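Local coordinates for molybdenum cofactor biosynthesis protein C 2 (Mycobacterium tuberculosis, PDB 4FDF) that probably converts (8S)-3',8-cyclo-7,8-dihydroguanosine 5'-triphosphate to cyclic pyranopterin monophosphate in molybdenum cofactor biosynthesis, working as a homohexamer built from three dimers, at residues B[49-52]-B[53-57]. Numbering follows the deposited sequence.
Sequences AQVV and ALIST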
loop_
_atom_site.group_PDB
_atom_site.type_symbol
_atom_site.label_atom_id
_atom_site.label_comp_id
_atom_site.label_asym_id
_atom_site.label_seq_id
_atom_site.Cartn_x
_atom_site.Cartn_y
_atom_site.Cartn_z
ATOM N N ALA B 49 17.550 -20.558 -24.105
ATOM C CA ALA B 49 18.384 -19.807 -25.045
ATOM C C ALA B 49 17.510 -18.898 -25.889
ATOM O O ALA B 49 17.895 -17.769 -26.209
ATOM C CB ALA B 49 19.185 -20.753 -25.941
ATOM N N GLN B 50 16.327 -19.400 -26.236
ATOM C CA GLN B 50 15.329 -18.606 -26.918
ATOM C C GLN B 50 14.955 -17.341 -26.138
ATOM O O GLN B 50 14.857 -16.258 -26.727
ATOM C CB GLN B 50 14.075 -19.428 -27.172
ATOM C CG GLN B 50 13.229 -18.849 -28.294
ATOM C CD GLN B 50 11.856 -19.454 -28.365
ATOM O OE1 GLN B 50 11.545 -20.442 -27.688
ATOM N NE2 GLN B 50 11.017 -18.862 -29.188
ATOM N N VAL B 51 14.742 -17.485 -24.828
ATOM C CA VAL B 51 14.380 -16.344 -23.985
ATOM C C VAL B 51 15.520 -15.328 -23.942
ATOM O O VAL B 51 15.287 -14.132 -24.104
ATOM C CB VAL B 51 13.911 -16.771 -22.566
ATOM C CG1 VAL B 51 13.905 -15.586 -21.603
ATOM C CG2 VAL B 51 12.520 -17.369 -22.636
ATOM N N VAL B 52 16.745 -15.812 -23.758
ATOM C CA VAL B 52 17.937 -14.970 -23.814
ATOM C C VAL B 52 17.994 -14.260 -25.168
ATOM O O VAL B 52 18.285 -13.062 -25.242
ATOM C CB VAL B 52 19.240 -15.793 -23.560
ATOM C CG1 VAL B 52 20.496 -14.946 -23.804
ATOM C CG2 VAL B 52 19.253 -16.349 -22.148
ATOM N N ALA B 53 17.688 -15.000 -26.231
ATOM C CA ALA B 53 17.671 -14.442 -27.578
ATOM C C ALA B 53 16.673 -13.290 -27.682
ATOM O O ALA B 53 17.048 -12.177 -28.046
ATOM C CB ALA B 53 17.372 -15.527 -28.620
ATOM N N LEU B 54 15.417 -13.550 -27.325
ATOM C CA LEU B 54 14.375 -12.528 -27.403
ATOM C C LEU B 54 14.668 -11.293 -26.549
ATOM O O LEU B 54 14.202 -10.191 -26.860
ATOM C CB LEU B 54 13.002 -13.117 -27.077
ATOM C CG LEU B 54 12.489 -14.244 -27.987
ATOM C CD1 LEU B 54 11.178 -14.805 -27.448
ATOM C CD2 LEU B 54 12.329 -13.801 -29.450
ATOM N N ILE B 55 15.453 -11.478 -25.487
ATOM C CA ILE B 55 15.876 -10.362 -24.638
ATOM C C ILE B 55 16.913 -9.476 -25.336
ATOM O O ILE B 55 16.755 -8.258 -25.369
ATOM C CB ILE B 55 16.364 -10.840 -23.243
ATOM C CG1 ILE B 55 15.157 -11.204 -22.375
ATOM C CG2 ILE B 55 17.212 -9.764 -22.548
ATOM C CD1 ILE B 55 15.483 -12.062 -21.179
ATOM N N SER B 56 17.950 -10.087 -25.907
ATOM C CA SER B 56 18.990 -9.346 -26.623
ATOM C C SER B 56 18.470 -8.646 -27.878
ATOM O O SER B 56 18.966 -7.582 -28.250
ATOM C CB SER B 56 20.158 -10.262 -26.977
ATOM O OG SER B 56 20.719 -10.823 -25.800
ATOM N N THR B 57 17.472 -9.248 -28.521
ATOM C CA THR B 57 16.863 -8.676 -29.720
ATOM C C THR B 57 15.752 -7.653 -29.394
ATOM O O THR B 57 15.319 -6.886 -30.263
ATOM C CB THR B 57 16.347 -9.791 -30.683
ATOM O OG1 THR B 57 15.990 -9.217 -31.946
ATOM C CG2 THR B 57 15.141 -10.516 -30.111
#
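Val51 and Ile55 meet one turn apart because Val51 sets CG1 opposite its own nitrogen, on the carbonyl side (chi1 165°), while Ile55 swings CG1 back beside its nitrogen (chi1 -76°) and extends CD1 from there. The two side chains cross at a slant, with Val51 CG1 3.9 Å from Ile55 CD1, and Ile55 CG1 also lies 3.4 Å from Val51 O. One residue earlier the contact is different: Leu54 CG packs against the backbone of Gln50, lying beyond Gln50 O at 3.4 Å. The backbone bonds are the i to i+4 series of an alpha helix: Leu54 N donates to Gln50 O at 2.8 Å and an angle of 168° at the hydrogen, and Ile55 N to Val51 O at 3.0 Å. Val52 O takes one good bond, from Ser56 N at 3.1 Å, and weak ones from Ile55 N and Ser56 OG. This short helix, residues 49-57, follows strand 35-46 at the periphery of the chain. Val142 touches Gln50 and Leu54, Asp143 touches Val51, and Leu60 touches Ile55. Cohesion between the two segments therefore comes chiefly from main-chain bonding, with one apolar side-chain pair, Val51 with Ile55, and the Ser56 hydroxyl adds at most a weak bond to Val52 O.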